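PDB 3G5S: methylenetetrahydrofolate--tRNA-(uracil-5-)-methyltransferase TrmFO from Thermus thermophilus, which catalyses folate-dependent methylation of uridine 54 in tRNA to 5-methyluridine, using FAD as cofactor and NADH or NADPH as reductant. Local coordinates for residues Y156-S161 with F390-A395. Sequence-based numbering, arbitrary orientation. Where two conformers were deposited one is given.
With GSH (glutathione), chain C; EDO (1,2-ethanediol), chain F.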
loop_
_atom_site.group_PDB
_atom_site.type_symbol
_atom_site.label_atom_id
_atom_site.label_comp_id
_atom_site.label_asym_id
_atom_site.label_seq_id
_atom_site.Cartn_x
_atom_site.Cartn_y
_atom_site.Cartn_z
ATOM N N TYR A 156 -2.124 9.947 -10.445
ATOM C CA TYR A 156 -0.747 10.429 -10.454
ATOM C C TYR A 156 -0.261 10.868 -9.077
ATOM O O TYR A 156 0.924 11.138 -8.901
ATOM C CB TYR A 156 -0.582 11.582 -11.445
ATOM C CG TYR A 156 -0.712 11.155 -12.885
ATOM C CD1 TYR A 156 0.305 10.453 -13.514
ATOM C CD2 TYR A 156 -1.854 11.448 -13.613
ATOM C CE1 TYR A 156 0.186 10.053 -14.835
ATOM C CE2 TYR A 156 -1.981 11.058 -14.930
ATOM C CZ TYR A 156 -0.958 10.360 -15.536
ATOM O OH TYR A 156 -1.085 9.970 -16.851
ATOM N N TYR A 157 -1.174 10.965 -8.117
ATOM C CA TYR A 157 -0.816 11.293 -6.741
ATOM C C TYR A 157 -1.760 10.551 -5.817
ATOM O O TYR A 157 -2.861 10.180 -6.217
ATOM C CB TYR A 157 -0.859 12.809 -6.485
ATOM C CG TYR A 157 -2.224 13.465 -6.589
ATOM C CD1 TYR A 157 -3.113 13.452 -5.519
ATOM C CD2 TYR A 157 -2.603 14.135 -7.744
ATOM C CE1 TYR A 157 -4.353 14.069 -5.611
ATOM C CE2 TYR A 157 -3.837 14.754 -7.843
ATOM C CZ TYR A 157 -4.708 14.720 -6.774
ATOM O OH TYR A 157 -5.937 15.337 -6.870
ATOM N N ASP A 158 -1.394 10.388 -4.546
ATOM C CA ASP A 158 -2.260 9.629 -3.623
ATOM C C ASP A 158 -3.250 10.414 -2.730
ATOM O O ASP A 158 -4.446 10.122 -2.728
ATOM C CB ASP A 158 -1.462 8.608 -2.800
ATOM C CG ASP A 158 -0.180 9.172 -2.234
ATOM O OD1 ASP A 158 -0.086 10.405 -2.048
ATOM O OD2 ASP A 158 0.734 8.364 -1.962
ATOM N N ALA A 159 -2.761 11.385 -1.966
ATOM C CA ALA A 159 -3.644 12.213 -1.145
ATOM C C ALA A 159 -4.522 11.375 -0.213
ATOM O O ALA A 159 -5.737 11.534 -0.165
ATOM C CB ALA A 159 -4.506 13.115 -2.021
ATOM N N ALA A 160 -3.891 10.483 0.528
ATOM C CA ALA A 160 -4.572 9.614 1.465
ATOM C C ALA A 160 -4.853 10.320 2.780
ATOM O O ALA A 160 -4.031 11.081 3.276
ATOM C CB ALA A 160 -3.745 8.376 1.708
ATOM N N SER A 161 -6.025 10.039 3.334
ATOM C CA SER A 161 -6.324 10.463 4.685
ATOM C C SER A 161 -6.038 9.307 5.648
ATOM O O SER A 161 -5.867 8.160 5.234
ATOM C CB SER A 161 -7.774 10.904 4.794
ATOM O OG SER A 161 -8.622 9.784 4.669
ATOM N N PHE A 390 -10.036 5.373 -4.502
ATOM C CA PHE A 390 -9.101 4.379 -3.989
ATOM C C PHE A 390 -7.700 4.951 -3.841
ATOM O O PHE A 390 -7.185 5.600 -4.763
ATOM C CB PHE A 390 -9.058 3.153 -4.909
ATOM C CG PHE A 390 -7.980 2.175 -4.547
ATOM C CD1 PHE A 390 -8.136 1.323 -3.464
ATOM C CD2 PHE A 390 -6.806 2.116 -5.278
ATOM C CE1 PHE A 390 -7.143 0.437 -3.121
ATOM C CE2 PHE A 390 -5.809 1.231 -4.938
ATOM C CZ PHE A 390 -5.978 0.392 -3.852
ATOM N N GLN A 391 -7.104 4.718 -2.663
ATOM C CA GLN A 391 -5.750 5.150 -2.299
ATOM C C GLN A 391 -4.871 3.923 -2.023
ATOM O O GLN A 391 -5.387 2.845 -1.731
ATOM C CB GLN A 391 -5.783 6.020 -1.030
ATOM C CG GLN A 391 -6.528 7.338 -1.165
ATOM C CD GLN A 391 -5.876 8.274 -2.161
ATOM O OE1 GLN A 391 -4.679 8.549 -2.089
ATOM N NE2 GLN A 391 -6.662 8.762 -3.101
ATOM N N PRO A 392 -3.539 4.086 -2.089
ATOM C CA PRO A 392 -2.659 2.932 -1.860
ATOM C C PRO A 392 -2.652 2.432 -0.422
ATOM O O PRO A 392 -2.989 3.162 0.513
ATOM C CB PRO A 392 -1.270 3.463 -2.226
ATOM C CG PRO A 392 -1.541 4.683 -3.113
ATOM C CD PRO A 392 -2.791 5.276 -2.531
HETATM N N MSE A 393 -2.229 1.185 -0.258
HETATM C CA MSE A 393 -2.238 0.517 1.037
HETATM C C MSE A 393 -0.875 -0.079 1.373
HETATM O O MSE A 393 -0.214 -0.665 0.513
HETATM C CB MSE A 393 -3.302 -0.578 1.027
HETATM C CG MSE A 393 -3.485 -1.302 2.356
HETATM SE SE MSE A 393 -3.790 -0.089 3.855
HETATM C CE MSE A 393 -5.243 0.940 3.096
ATOM N N TYR A 394 -0.477 0.072 2.635
ATOM C CA TYR A 394 0.681 -0.633 3.166
ATOM C C TYR A 394 0.259 -1.653 4.218
ATOM O O TYR A 394 -0.893 -1.660 4.659
ATOM C CB TYR A 394 1.760 0.325 3.668
ATOM C CG TYR A 394 1.408 1.272 4.799
ATOM C CD1 TYR A 394 1.296 2.637 4.575
ATOM C CD2 TYR A 394 1.284 0.817 6.105
ATOM C CE1 TYR A 394 1.036 3.519 5.616
ATOM C CE2 TYR A 394 1.014 1.694 7.157
ATOM C CZ TYR A 394 0.895 3.043 6.903
ATOM O OH TYR A 394 0.640 3.941 7.921
ATOM N N ALA A 395 1.182 -2.533 4.602
ATOM C CA ALA A 395 0.862 -3.602 5.545
ATOM C C ALA A 395 0.474 -3.040 6.912
ATOM O O ALA A 395 1.163 -2.183 7.453
ATOM C CB ALA A 395 2.046 -4.526 5.694
HETATM N N1 GSH C . -5.553 9.833 -5.523
HETATM C CA1 GSH C . -6.735 9.488 -6.290
HETATM C C1 GSH C . -6.953 10.400 -7.487
HETATM O O11 GSH C . -5.970 11.340 -7.799
HETATM O O12 GSH C . -7.780 10.119 -8.291
HETATM C CB1 GSH C . -7.995 9.320 -5.444
HETATM C CG1 GSH C . -8.779 10.577 -5.086
HETATM C CD1 GSH C . -8.158 11.563 -4.099
HETATM O OE1 GSH C . -7.018 11.502 -3.763
HETATM N N2 GSH C . -9.023 12.576 -3.563
HETATM C CA2 GSH C . -8.556 13.473 -2.553
HETATM C C2 GSH C . -9.127 13.145 -1.177
HETATM O O2 GSH C . -10.196 13.552 -0.863
HETATM C CB2 GSH C . -8.899 14.881 -3.009
HETATM S SG2 GSH C . -8.217 16.239 -2.035
HETATM N N3 GSH C . -8.179 12.756 -0.152
HETATM C CA3 GSH C . -8.633 12.606 1.214
HETATM C C3 GSH C . -9.440 11.340 1.470
HETATM O O31 GSH C . -10.338 11.304 2.251
HETATM O O32 GSH C . -9.260 10.321 0.555
HETATM C C1 EDO F . -7.200 5.591 -8.198
HETATM O O1 EDO F . -8.113 6.204 -7.284
HETATM C C2 EDO F . -7.567 6.036 -9.607
HETATM O O2 EDO F . -8.889 5.575 -9.896
#
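Where Asp158 CB packs against Pro392 CD at 3.6 Å, two loops line a glutathione pocket in which the Tyr157 ring has GSH O11 over one face, 3.7 Å above the plane and displaced toward the rim, while Ala159 CB sits in plane at the edge. A further ring, that of Phe220, meets Tyr157 edge-to-face. In this MnmG-family flavoprotein, whose dinucleotide-binding sheet is of the Rossmann type, loop 156-161 links strand 154-155 to strand 163-165, and loop 390-395 follows helix 374-384. The Asp158 side chain stands about 8 Å from the FAD at nearest atoms. In this crystal, much of the hold on the peptide from loop 156-161 comes from main-chain carbonyls, with Tyr312 OH and Gly276 N binding it as well. GSH N1 donates to Tyr157 O at 2.8 Å and, in the Asp158 conformer given, to Asp158 O; farther along, GSH N3 reaches Ala159 O at 2.7 Å. With chi1 at 65°, Tyr157 carries CG between its own N and carbonyl carbon, which turns one face of the ring to GSH O11. Without the ring, as with an alanine here, GSH O11 would probably lose the aromatic face beneath it, and Phe220 its edge-to-face mate. On the facing loop, Gln391 CB and CG pack against Ala160; Gln391 and Asp158 were each modelled in two conformers, so the very short approach of OE1 to Asp158 O is doubtful. Asp158 OD1 accepts from His308 N outside the two loops and, at 2.9 Å, from Ala159 N, which approaches on the anti side, 20° out of the carboxylate plane.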